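Long-range contacts in putative DsbA oxidoreductase SCO1869 (Streptomyces coelicolor A3, PDB 3GL5), which probably acts as a thiol-disulfide oxidoreductase of the DsbA-like branch of the thioredoxin superfamily: residues A[24-29]-A[203-208]; A[98-103]-A[133-138]; A[140-145]-A[154-159]. One frame throughout, in Å; residues are numbered along the deposited sequence. Where two conformers were deposited one is given.

Contact 1 of 3, residues A[24-29]-A[203-208]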
ATOM      1  N   GLU A  24      18.094   4.261   3.220  1.00 27.91           N
ATOM      2  CA  GLU A  24      17.527   4.517   4.524  1.00 29.77           C
ATOM      3  C   GLU A  24      18.346   5.596   5.225  1.00 30.49           C
ATOM      4  O   GLU A  24      17.812   6.537   5.869  1.00 30.44           O
ATOM      5  CB  GLU A  24      17.501   3.234   5.338  1.00 29.96           C
ATOM      6  CG  GLU A  24      16.315   2.322   4.988  1.00 33.42           C
ATOM      7  CD  GLU A  24      16.467   0.903   5.520  1.00 37.31           C
ATOM      8  OE1 GLU A  24      17.407   0.615   6.299  1.00 40.14           O
ATOM      9  OE2 GLU A  24      15.655   0.043   5.131  1.00 41.19           O
ATOM     10  N   LYS A  25      19.658   5.486   5.063  1.00 30.40           N
ATOM     11  CA  LYS A  25      20.536   6.496   5.606  1.00 31.14           C
ATOM     12  C   LYS A  25      20.167   7.873   5.013  1.00 30.22           C
ATOM     13  O   LYS A  25      20.046   8.833   5.744  1.00 28.96           O
ATOM     14  CB  LYS A  25      22.003   6.100   5.404  1.00 31.13           C
ATOM     15  CG  LYS A  25      22.980   7.256   5.522  1.00 34.69           C
ATOM     16  CD  LYS A  25      24.424   6.838   5.220  1.00 37.32           C
ATOM     17  CE  LYS A  25      25.215   6.772   6.502  1.00 39.32           C
ATOM     18  NZ  LYS A  25      26.662   7.203   6.341  1.00 43.86           N
ATOM     19  N   ALA A  26      19.936   7.944   3.705  1.00 29.69           N
ATOM     20  CA  ALA A  26      19.558   9.203   3.050  1.00 30.06           C
ATOM     21  C   ALA A  26      18.197   9.693   3.546  1.00 30.90           C
ATOM     22  O   ALA A  26      17.966  10.912   3.727  1.00 32.20           O
ATOM     23  CB  ALA A  26      19.516   9.013   1.547  1.00 30.11           C
ATOM     24  N   LEU A  27      17.288   8.752   3.769  1.00 30.12           N
ATOM     25  CA  LEU A  27      15.950   9.110   4.156  1.00 29.96           C
ATOM     26  C   LEU A  27      15.939   9.747   5.586  1.00 30.69           C
ATOM     27  O   LEU A  27      15.200  10.722   5.853  1.00 30.06           O
ATOM     28  CB  LEU A  27      15.044   7.880   4.056  1.00 29.30           C
ATOM     29  CG  LEU A  27      13.620   8.120   4.544  1.00 28.11           C
ATOM     30  CD1 LEU A  27      13.039   9.307   3.770  1.00 28.97           C
ATOM     31  CD2 LEU A  27      12.695   6.860   4.471  1.00 26.29           C
ATOM     32  N   ALA A  28      16.761   9.185   6.479  1.00 31.10           N
ATOM     33  CA  ALA A  28      16.879   9.667   7.845  1.00 31.61           C
ATOM     34  C   ALA A  28      17.454  11.074   7.909  1.00 31.97           C
ATOM     35  O   ALA A  28      17.166  11.824   8.833  1.00 32.54           O
ATOM     36  CB  ALA A  28      17.670   8.710   8.692  1.00 31.43           C
ATOM     37  N   ALA A  29      18.199  11.482   6.896  1.00 32.31           N
ATOM     38  CA  ALA A  29      18.698  12.852   6.892  1.00 31.94           C
ATOM     39  C   ALA A  29      17.850  13.763   6.008  1.00 32.52           C
ATOM     40  O   ALA A  29      18.153  14.929   5.881  1.00 32.69           O
ATOM     41  CB  ALA A  29      20.159  12.890   6.460  1.00 31.11           C
ATOM     42  N   VAL A 203      23.140  11.105  -3.686  0.50 32.81           N
ATOM     43  CA  VAL A 203      22.220  11.077  -4.796  0.50 31.98           C
ATOM     44  C   VAL A 203      20.804  10.833  -4.249  0.50 31.76           C
ATOM     45  O   VAL A 203      19.889  11.612  -4.557  0.50 31.75           O
ATOM     46  CB  VAL A 203      22.626  10.047  -5.856  0.50 32.00           C
ATOM     47  CG1 VAL A 203      21.713  10.146  -7.044  0.50 30.93           C
ATOM     48  CG2 VAL A 203      24.073  10.303  -6.299  0.50 32.44           C
ATOM     49  N   PHE A 204      20.641   9.811  -3.397  1.00 30.50           N
ATOM     50  CA  PHE A 204      19.315   9.524  -2.814  1.00 29.88           C
ATOM     51  C   PHE A 204      18.700  10.768  -2.154  1.00 30.21           C
ATOM     52  O   PHE A 204      17.554  11.124  -2.402  1.00 30.04           O
ATOM     53  CB  PHE A 204      19.385   8.381  -1.824  1.00 28.91           C
ATOM     54  CG  PHE A 204      19.495   7.049  -2.462  1.00 27.68           C
ATOM     55  CD1 PHE A 204      18.645   6.693  -3.509  1.00 29.62           C
ATOM     56  CD2 PHE A 204      20.447   6.149  -2.039  1.00 26.93           C
ATOM     57  CE1 PHE A 204      18.733   5.440  -4.107  1.00 29.36           C
ATOM     58  CE2 PHE A 204      20.564   4.892  -2.639  1.00 28.45           C
ATOM     59  CZ  PHE A 204      19.695   4.535  -3.661  1.00 28.02           C
ATOM     60  N   THR A 205      19.502  11.451  -1.343  1.00 30.72           N
ATOM     61  CA  THR A 205      19.093  12.698  -0.727  1.00 31.21           C
ATOM     62  C   THR A 205      18.594  13.698  -1.773  1.00 31.44           C
ATOM     63  O   THR A 205      17.479  14.220  -1.656  1.00 30.92           O
ATOM     64  CB  THR A 205      20.249  13.228   0.172  1.00 31.45           C
ATOM     65  OG1 THR A 205      20.122  12.603   1.456  1.00 33.66           O
ATOM     66  CG2 THR A 205      20.217  14.744   0.344  1.00 30.06           C
ATOM     67  N   GLN A 206      19.436  13.933  -2.783  0.50 31.70           N
ATOM     68  CA  GLN A 206      19.122  14.757  -3.955  0.50 31.98           C
ATOM     69  C   GLN A 206      17.802  14.368  -4.612  0.50 32.25           C
ATOM     70  O   GLN A 206      16.943  15.229  -4.853  0.50 32.48           O
ATOM     71  CB  GLN A 206      20.244  14.644  -4.992  0.50 31.99           C
ATOM     72  CG  GLN A 206      19.785  14.867  -6.429  0.50 31.89           C
ATOM     73  CD  GLN A 206      19.193  16.255  -6.653  0.50 32.52           C
ATOM     74  OE1 GLN A 206      19.521  17.207  -5.937  0.50 31.40           O
ATOM     75  NE2 GLN A 206      18.322  16.377  -7.655  0.50 31.52           N
ATOM     76  N   ALA A 207      17.665  13.071  -4.894  1.00 32.12           N
ATOM     77  CA  ALA A 207      16.471  12.493  -5.525  1.00 32.01           C
ATOM     78  C   ALA A 207      15.218  12.746  -4.669  1.00 31.11           C
ATOM     79  O   ALA A 207      14.220  13.231  -5.179  1.00 31.27           O
ATOM     80  CB  ALA A 207      16.647  10.987  -5.782  1.00 31.50           C
ATOM     81  N   LEU A 208      15.282  12.437  -3.387  1.00 30.54           N
ATOM     82  CA  LEU A 208      14.193  12.781  -2.466  1.00 31.17           C
ATOM     83  C   LEU A 208      13.805  14.263  -2.565  1.00 32.17           C
ATOM     84  O   LEU A 208      12.629  14.600  -2.671  1.00 32.28           O
ATOM     85  CB  LEU A 208      14.576  12.421  -1.030  1.00 29.95           C
ATOM     86  CG  LEU A 208      14.619  10.923  -0.728  1.00 28.33           C
ATOM     87  CD1 LEU A 208      15.380  10.523   0.565  1.00 22.95           C
ATOM     88  CD2 LEU A 208      13.218  10.379  -0.715  1.00 29.12           C
TER

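Contact 2 of 3, residues A[98-103]-A[133-138]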
ATOM      1  N   GLY A  98      20.350 -18.806  -5.658  1.00 32.25           N
ATOM      2  CA  GLY A  98      19.253 -19.651  -6.158  1.00 31.14           C
ATOM      3  C   GLY A  98      17.984 -18.882  -6.498  1.00 31.65           C
ATOM      4  O   GLY A  98      17.977 -17.642  -6.627  1.00 31.00           O
ATOM      5  N   SER A  99      16.909 -19.636  -6.683  1.00 31.19           N
ATOM      6  CA  SER A  99      15.609 -19.082  -7.001  1.00 31.08           C
ATOM      7  C   SER A  99      15.015 -18.335  -5.781  1.00 29.63           C
ATOM      8  O   SER A  99      15.173 -18.794  -4.638  1.00 28.68           O
ATOM      9  CB  SER A  99      14.692 -20.233  -7.438  1.00 31.50           C
ATOM     10  OG  SER A  99      13.324 -19.877  -7.228  1.00 37.26           O
ATOM     11  N   THR A 100      14.335 -17.202  -6.001  1.00 27.97           N
ATOM     12  CA  THR A 100      13.745 -16.415  -4.865  1.00 27.25           C
ATOM     13  C   THR A 100      12.209 -16.327  -4.919  1.00 27.13           C
ATOM     14  O   THR A 100      11.587 -15.573  -4.177  1.00 26.21           O
ATOM     15  CB  THR A 100      14.294 -14.981  -4.818  1.00 27.16           C
ATOM     16  OG1 THR A 100      14.081 -14.350  -6.100  1.00 26.38           O
ATOM     17  CG2 THR A 100      15.775 -15.003  -4.500  1.00 26.89           C
ATOM     18  N   PHE A 101      11.607 -17.099  -5.810  1.00 26.46           N
ATOM     19  CA  PHE A 101      10.210 -16.965  -6.068  1.00 28.17           C
ATOM     20  C   PHE A 101       9.392 -17.104  -4.785  1.00 28.15           C
ATOM     21  O   PHE A 101       8.548 -16.260  -4.488  1.00 27.83           O
ATOM     22  CB  PHE A 101       9.723 -17.976  -7.127  1.00 26.82           C
ATOM     23  CG  PHE A 101       8.244 -17.851  -7.426  1.00 29.04           C
ATOM     24  CD1 PHE A 101       7.714 -16.652  -7.920  1.00 25.80           C
ATOM     25  CD2 PHE A 101       7.374 -18.914  -7.202  1.00 27.60           C
ATOM     26  CE1 PHE A 101       6.343 -16.528  -8.189  1.00 24.91           C
ATOM     27  CE2 PHE A 101       5.982 -18.787  -7.514  1.00 27.33           C
ATOM     28  CZ  PHE A 101       5.488 -17.590  -7.985  1.00 24.54           C
ATOM     29  N   ASP A 102       9.637 -18.191  -4.061  1.00 29.02           N
ATOM     30  CA  ASP A 102       8.961 -18.490  -2.800  1.00 30.00           C
ATOM     31  C   ASP A 102       9.273 -17.481  -1.690  1.00 30.21           C
ATOM     32  O   ASP A 102       8.386 -17.129  -0.873  1.00 29.52           O
ATOM     33  CB  ASP A 102       9.293 -19.920  -2.361  1.00 30.89           C
ATOM     34  CG  ASP A 102       8.606 -20.956  -3.255  1.00 34.26           C
ATOM     35  OD1 ASP A 102       7.546 -20.604  -3.815  1.00 36.06           O
ATOM     36  OD2 ASP A 102       9.114 -22.088  -3.429  1.00 39.09           O
ATOM     37  N   LEU A 103      10.510 -16.992  -1.673  1.00 29.07           N
ATOM     38  CA  LEU A 103      10.845 -15.931  -0.744  1.00 29.51           C
ATOM     39  C   LEU A 103       9.947 -14.727  -1.010  1.00 28.59           C
ATOM     40  O   LEU A 103       9.404 -14.128  -0.098  1.00 29.55           O
ATOM     41  CB  LEU A 103      12.328 -15.556  -0.895  1.00 30.70           C
ATOM     42  CG  LEU A 103      13.367 -16.418  -0.168  1.00 31.49           C
ATOM     43  CD1 LEU A 103      13.446 -17.812  -0.767  1.00 33.92           C
ATOM     44  CD2 LEU A 103      14.709 -15.759  -0.277  1.00 36.45           C
ATOM     45  N   SER A 133      22.118 -21.594   3.793  1.00 31.83           N
ATOM     46  CA  SER A 133      21.442 -21.139   2.588  1.00 31.35           C
ATOM     47  C   SER A 133      19.979 -20.787   2.862  1.00 30.94           C
ATOM     48  O   SER A 133      19.310 -21.430   3.688  1.00 31.38           O
ATOM     49  CB  SER A 133      21.516 -22.225   1.518  1.00 31.24           C
ATOM     50  OG  SER A 133      20.837 -21.827   0.349  1.00 31.08           O
ATOM     51  N   VAL A 134      19.504 -19.749   2.190  1.00 31.26           N
ATOM     52  CA  VAL A 134      18.077 -19.464   2.116  1.00 31.50           C
ATOM     53  C   VAL A 134      17.401 -20.134   0.910  1.00 31.66           C
ATOM     54  O   VAL A 134      16.191 -19.938   0.685  1.00 33.19           O
ATOM     55  CB  VAL A 134      17.784 -17.954   2.093  1.00 31.70           C
ATOM     56  CG1 VAL A 134      18.374 -17.289   3.330  1.00 33.45           C
ATOM     57  CG2 VAL A 134      18.287 -17.302   0.824  1.00 31.33           C
ATOM     58  N   PHE A 135      18.150 -20.905   0.123  1.00 30.60           N
ATOM     59  CA  PHE A 135      17.600 -21.438  -1.154  1.00 30.60           C
ATOM     60  C   PHE A 135      17.221 -22.914  -1.070  1.00 29.97           C
ATOM     61  O   PHE A 135      17.871 -23.690  -0.376  1.00 29.19           O
ATOM     62  CB  PHE A 135      18.571 -21.196  -2.319  1.00 30.45           C
ATOM     63  CG  PHE A 135      18.975 -19.744  -2.475  1.00 30.68           C
ATOM     64  CD1 PHE A 135      18.090 -18.819  -3.047  1.00 29.97           C
ATOM     65  CD2 PHE A 135      20.230 -19.303  -2.037  1.00 28.35           C
ATOM     66  CE1 PHE A 135      18.459 -17.450  -3.202  1.00 28.85           C
ATOM     67  CE2 PHE A 135      20.604 -17.955  -2.164  1.00 29.31           C
ATOM     68  CZ  PHE A 135      19.721 -17.028  -2.754  1.00 28.50           C
ATOM     69  N   ASN A 136      16.163 -23.302  -1.759  1.00 29.72           N
ATOM     70  CA  ASN A 136      15.761 -24.683  -1.731  1.00 30.87           C
ATOM     71  C   ASN A 136      15.786 -25.321  -0.299  1.00 31.38           C
ATOM     72  O   ASN A 136      16.295 -26.435  -0.127  1.00 30.44           O
ATOM     73  CB  ASN A 136      16.663 -25.496  -2.680  1.00 31.06           C
ATOM     74  CG  ASN A 136      16.077 -26.868  -3.007  1.00 31.81           C
ATOM     75  OD1 ASN A 136      14.864 -27.055  -2.958  1.00 31.96           O
ATOM     76  ND2 ASN A 136      16.945 -27.839  -3.318  1.00 32.70           N
ATOM     77  N   ASP A 137      15.262 -24.606   0.709  1.00 31.66           N
ATOM     78  CA  ASP A 137      15.163 -25.106   2.083  1.00 32.88           C
ATOM     79  C   ASP A 137      13.980 -24.449   2.828  1.00 33.64           C
ATOM     80  O   ASP A 137      14.117 -23.385   3.475  1.00 33.64           O
ATOM     81  CB  ASP A 137      16.478 -24.882   2.828  1.00 33.35           C
ATOM     82  CG  ASP A 137      16.451 -25.382   4.279  1.00 35.75           C
ATOM     83  OD1 ASP A 137      15.373 -25.740   4.822  1.00 39.18           O
ATOM     84  OD2 ASP A 137      17.535 -25.398   4.894  1.00 37.00           O
ATOM     85  N   ASP A 138      12.822 -25.099   2.744  1.00 33.10           N
ATOM     86  CA  ASP A 138      11.593 -24.548   3.272  1.00 33.79           C
ATOM     87  C   ASP A 138      11.655 -24.341   4.776  1.00 32.77           C
ATOM     88  O   ASP A 138      11.209 -23.314   5.274  1.00 31.85           O
ATOM     89  CB  ASP A 138      10.421 -25.455   2.898  1.00 35.21           C
ATOM     90  CG  ASP A 138       9.866 -25.162   1.511  1.00 38.59           C
ATOM     91  OD1 ASP A 138      10.441 -24.312   0.770  1.00 43.51           O
ATOM     92  OD2 ASP A 138       8.837 -25.786   1.166  1.00 43.60           O
TER

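Contact 3 of 3, residues A[140-145]-A[154-159]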
ATOM      1  N   ARG A 140      14.260 -23.661   6.593  1.00 32.64           N
ATOM      2  CA  ARG A 140      15.008 -22.402   6.784  1.00 32.82           C
ATOM      3  C   ARG A 140      14.114 -21.161   6.670  1.00 31.80           C
ATOM      4  O   ARG A 140      14.160 -20.269   7.514  1.00 31.83           O
ATOM      5  CB  ARG A 140      16.168 -22.279   5.806  1.00 32.60           C
ATOM      6  CG  ARG A 140      17.135 -21.162   6.155  1.00 34.40           C
ATOM      7  CD  ARG A 140      17.606 -21.385   7.558  1.00 37.15           C
ATOM      8  NE  ARG A 140      18.384 -20.277   8.095  1.00 41.15           N
ATOM      9  CZ  ARG A 140      18.455 -19.980   9.395  1.00 41.21           C
ATOM     10  NH1 ARG A 140      17.753 -20.685  10.278  1.00 36.58           N
ATOM     11  NH2 ARG A 140      19.204 -18.951   9.808  1.00 41.42           N
ATOM     12  N   LEU A 141      13.297 -21.116   5.636  1.00 31.47           N
ATOM     13  CA  LEU A 141      12.370 -19.995   5.461  1.00 31.35           C
ATOM     14  C   LEU A 141      11.370 -19.928   6.599  1.00 30.96           C
ATOM     15  O   LEU A 141      11.037 -18.844   7.062  1.00 31.92           O
ATOM     16  CB  LEU A 141      11.657 -20.064   4.108  1.00 30.83           C
ATOM     17  CG  LEU A 141      12.647 -20.208   2.948  1.00 31.31           C
ATOM     18  CD1 LEU A 141      11.936 -20.351   1.587  1.00 29.78           C
ATOM     19  CD2 LEU A 141      13.682 -19.053   2.931  1.00 30.65           C
ATOM     20  N   VAL A 142      10.912 -21.077   7.071  1.00 30.41           N
ATOM     21  CA  VAL A 142      10.004 -21.084   8.174  1.00 29.88           C
ATOM     22  C   VAL A 142      10.648 -20.421   9.409  1.00 30.16           C
ATOM     23  O   VAL A 142      10.052 -19.529  10.044  1.00 29.76           O
ATOM     24  CB  VAL A 142       9.535 -22.504   8.448  1.00 30.18           C
ATOM     25  CG1 VAL A 142       8.690 -22.545   9.699  1.00 30.27           C
ATOM     26  CG2 VAL A 142       8.742 -23.031   7.259  1.00 27.71           C
ATOM     27  N   GLU A 143      11.875 -20.835   9.722  1.00 30.24           N
ATOM     28  CA  GLU A 143      12.597 -20.314  10.880  1.00 30.01           C
ATOM     29  C   GLU A 143      12.811 -18.815  10.719  1.00 29.65           C
ATOM     30  O   GLU A 143      12.477 -18.052  11.621  1.00 29.00           O
ATOM     31  CB  GLU A 143      13.942 -21.009  11.029  1.00 30.67           C
ATOM     32  CG  GLU A 143      13.869 -22.495  11.372  1.00 31.75           C
ATOM     33  CD  GLU A 143      15.200 -23.210  11.132  1.00 34.42           C
ATOM     34  OE1 GLU A 143      16.092 -22.629  10.464  1.00 33.05           O
ATOM     35  OE2 GLU A 143      15.369 -24.347  11.637  1.00 35.92           O
ATOM     36  N   LEU A 144      13.356 -18.393   9.570  1.00 28.50           N
ATOM     37  CA  LEU A 144      13.534 -16.963   9.309  1.00 28.22           C
ATOM     38  C   LEU A 144      12.227 -16.170   9.429  1.00 28.16           C
ATOM     39  O   LEU A 144      12.213 -15.044   9.918  1.00 29.24           O
ATOM     40  CB  LEU A 144      14.143 -16.734   7.915  1.00 27.86           C
ATOM     41  CG  LEU A 144      15.580 -17.227   7.768  1.00 27.99           C
ATOM     42  CD1 LEU A 144      16.017 -17.188   6.312  1.00 26.18           C
ATOM     43  CD2 LEU A 144      16.539 -16.406   8.666  1.00 29.15           C
ATOM     44  N   ALA A 145      11.137 -16.755   8.968  1.00 27.40           N
ATOM     45  CA  ALA A 145       9.864 -16.071   8.976  1.00 27.93           C
ATOM     46  C   ALA A 145       9.310 -15.956  10.411  1.00 28.80           C
ATOM     47  O   ALA A 145       8.889 -14.870  10.850  1.00 29.69           O
ATOM     48  CB  ALA A 145       8.893 -16.789   8.036  1.00 27.24           C
ATOM     49  N   GLU A 154       1.052 -21.117   9.126  1.00 34.34           N
ATOM     50  CA  GLU A 154       0.615 -20.224   8.083  1.00 33.77           C
ATOM     51  C   GLU A 154       1.684 -20.011   7.022  1.00 34.09           C
ATOM     52  O   GLU A 154       1.408 -20.071   5.812  1.00 34.86           O
ATOM     53  CB  GLU A 154       0.359 -18.923   8.819  1.00 33.80           C
ATOM     54  CG  GLU A 154       0.191 -17.661   8.065  1.00 33.16           C
ATOM     55  CD  GLU A 154      -0.786 -16.777   8.804  1.00 35.24           C
ATOM     56  OE1 GLU A 154      -1.814 -17.311   9.263  1.00 31.54           O
ATOM     57  OE2 GLU A 154      -0.531 -15.566   8.954  1.00 38.31           O
ATOM     58  N   VAL A 155       2.912 -19.768   7.475  1.00 33.06           N
ATOM     59  CA  VAL A 155       4.015 -19.531   6.575  1.00 32.40           C
ATOM     60  C   VAL A 155       4.200 -20.784   5.753  1.00 31.93           C
ATOM     61  O   VAL A 155       4.436 -20.726   4.562  1.00 32.59           O
ATOM     62  CB  VAL A 155       5.270 -19.142   7.383  1.00 32.50           C
ATOM     63  CG1 VAL A 155       6.551 -19.523   6.662  1.00 31.99           C
ATOM     64  CG2 VAL A 155       5.226 -17.653   7.678  1.00 32.24           C
ATOM     65  N   ARG A 156       4.015 -21.917   6.415  1.00 32.35           N
ATOM     66  CA  ARG A 156       4.079 -23.240   5.819  1.00 32.37           C
ATOM     67  C   ARG A 156       2.991 -23.492   4.796  1.00 32.52           C
ATOM     68  O   ARG A 156       3.258 -24.107   3.746  1.00 32.88           O
ATOM     69  CB  ARG A 156       3.982 -24.318   6.908  1.00 32.60           C
ATOM     70  CG  ARG A 156       5.296 -24.607   7.575  1.00 32.75           C
ATOM     71  CD  ARG A 156       5.300 -26.007   8.142  1.00 35.72           C
ATOM     72  NE  ARG A 156       6.564 -26.262   8.826  1.00 37.15           N
ATOM     73  CZ  ARG A 156       6.832 -25.859  10.065  1.00 37.87           C
ATOM     74  NH1 ARG A 156       5.931 -25.177  10.763  1.00 37.63           N
ATOM     75  NH2 ARG A 156       8.009 -26.133  10.613  1.00 39.55           N
ATOM     76  N   ALA A 157       1.774 -23.029   5.097  1.00 31.87           N
ATOM     77  CA  ALA A 157       0.668 -23.106   4.137  1.00 31.49           C
ATOM     78  C   ALA A 157       1.004 -22.314   2.868  1.00 31.20           C
ATOM     79  O   ALA A 157       0.770 -22.790   1.773  1.00 31.21           O
ATOM     80  CB  ALA A 157      -0.634 -22.604   4.758  1.00 31.19           C
ATOM     81  N   VAL A 158       1.556 -21.114   3.018  1.00 31.66           N
ATOM     82  CA  VAL A 158       1.978 -20.324   1.840  1.00 32.28           C
ATOM     83  C   VAL A 158       3.041 -21.091   1.006  1.00 32.67           C
ATOM     84  O   VAL A 158       2.953 -21.182  -0.210  1.00 33.00           O
ATOM     85  CB  VAL A 158       2.425 -18.894   2.244  1.00 32.28           C
ATOM     86  CG1 VAL A 158       3.101 -18.172   1.077  1.00 31.86           C
ATOM     87  CG2 VAL A 158       1.220 -18.093   2.703  1.00 31.58           C
ATOM     88  N   LEU A 159       3.996 -21.701   1.693  1.00 33.41           N
ATOM     89  CA  LEU A 159       5.051 -22.446   1.040  1.00 34.08           C
ATOM     90  C   LEU A 159       4.534 -23.710   0.392  1.00 34.82           C
ATOM     91  O   LEU A 159       5.048 -24.110  -0.658  1.00 36.42           O
ATOM     92  CB  LEU A 159       6.156 -22.775   2.031  1.00 33.52           C
ATOM     93  CG  LEU A 159       7.039 -21.571   2.311  1.00 35.02           C
ATOM     94  CD1 LEU A 159       7.892 -21.784   3.563  1.00 33.93           C
ATOM     95  CD2 LEU A 159       7.906 -21.264   1.098  1.00 33.40           C
TER

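Contact 1 of 3, residues A[24-29]-A[203-208]
Ala26 meets Phe204 and Thr205 where helix 14-28 lies against helix 201-213. The methyl of Ala26 points toward the second helix and its CB comes to 3.4 Å from Phe204 CB, so the meeting is made at the base of the phenylalanine side chain. A methyl suits this place, where the axes of the two short segments approach to 8.5 Å at a signed crossing angle of -53°. From its CB the aromatic chain turns off: CG is anti to the carbonyl carbon (chi1 -76°), and the ring leaves the Ala26 helix to meet the ring of Phe187 and the strand 193-196 residue Val195.

These helices are the first and last of the DsbA-like thioredoxin domain, and they pack together on one side of its central sheet. Helix 14-28 has the Cys13-Cys16 disulfide at its N-terminal end, and this contact is near its far end; Leu208 also reaches the sheet at Val5 and Leu189.

Thr205 meets the same methyl from another direction. Its OG1 stands beside the backbone N (chi1 -86°), with CG2 anti to that N, and lies 3.6 Å from Ala26 CB. That hydroxyl makes its weak hydrogen bond within its own helix, to Ala201 O, so a threonine can sit at the partly exposed margin with its polar atom turned back on the backbone.

Next to Ala26, Leu27 meets Leu208, one turn beyond Phe204; their branched ends cross at about a right angle, touching through CD1 of each at 4.2 Å. Leu208 CD1 also lies 3.9 Å from Leu27 CA, and so reaches down to the backbone of the first helix. Leucine serves both positions by extending a compact apolar fork beyond the small Ala26.

Contact 2 of 3, residues A[98-103]-A[133-138]
Phe135 lays its ring against the backbone of Gly98, and most of this contact is aromatic. Gly98 CA sits 3.8 Å from the ring centroid and 25° off the normal, a CH-pi contact, while Gly98 N lies over the centre of the same face. Glycine suits the spot because its bare backbone can lie flat on the ring. The opposite face is covered by Val134 CG2 of the preceding residue, so the ring is held between a peptide and a methyl. At the rim, in the ring plane, Ser99 O is 3.3 Å from Phe135 CD1, and Thr100 CG2 is 3.9 Å from Phe135 CE1. The phenylalanine reaches this slot with CG anti to the carbonyl carbon (chi1 -54°).

Aliphatic packing continues it on the helical side. Leu103 and Val134 cross at about a right angle, Leu103 CD2 touching Val134 CG2 at 4.0 Å, and Leu103 CD1 lies 3.8 Å from Val134 O.

No hydrogen bond spans the two segments; the polar side chains find partners within their own segment or outside both. Ser133 OG accepts from Phe135 N at 2.8 Å, an ST turn that shapes the backbone behind the ring, and also bonds Asp96. Thr100 turns its methyl to the ring and its hydroxyl to Asp10.

Asp137 N-caps helix 138-147 through Arg140 N. The whole is an apolar junction between two loops leading into helices of the helical part of the DsbA-like fold, with Val134 near the bound sodium ion and Thr100 near, though not touching, Cys13 and Cys16.

Contact 3 of 3, residues A[140-145]-A[154-159]
Helices 138-147 and 152-160 pack in a roughly antiparallel sense, their short segments crossing at 140° with axes 9.8 Å apart at closest approach and Val142 facing Val155.

Val142 is the centre of the interface, and its two methyls do different work. CG2 packs on Leu159 CD1 at 4.0 Å and on the aliphatic CG of Arg156 at 3.8 Å. CG1, anti to the backbone N (chi1 174°), lies instead over one face of the Arg156 guanidinium, 3.8 Å from NH2 and offset toward its rim. Arginine fits this outer margin since its extended chain gives an apolar stem to the valine, while NH2 makes a salt bridge with Glu139.

On the two flanks the fit is purely aliphatic. Ala145 CB, a single methyl on the facing side of its helix, touches Val155 CG2 at 3.8 Å. Leu141 and Leu159 cross at about a right angle, Leu141 CD1 meeting Leu159 CD2 at 4.2 Å.

Away from the interface, Arg140 NH1 bridges to Glu143 OE1 at 2.6 Å, the oxygen lying in the guanidinium plane, and NH2 bridges to Asp130, one of the sodium-site residues. Behind the interface, Leu141 reaches Leu103 and Phe123 while Val155 reaches Leu109. This is a helical hairpin, two consecutive helices joined by a short loop and packed on helices 101-111 and 116-128 in the helical part of a DsbA-like thioredoxin domain.

Overall arrangement
All three contacts are largely buried, but they serve two regions. Contact 1 lies across the chain's centre from the others, about 31 Å from contact 2 and 33 Å from contact 3 between centres, and joins the first and last helices of the thioredoxin part beside the sheet. Contacts 2 and 3 are neighbours in the helical part, their centres about 11 Å apart: the loop of contact 2 leads into helix 138-147, which carries one side of contact 3, and Leu141 touches both Leu103 and Val134. Their chemistry differs accordingly. In contact 1 a single alanine faces the other helix, flanked by leucines and a threonine; an aromatic ring lies on a glycine backbone in contact 2, and branched aliphatics edged by an exposed arginine make contact 3.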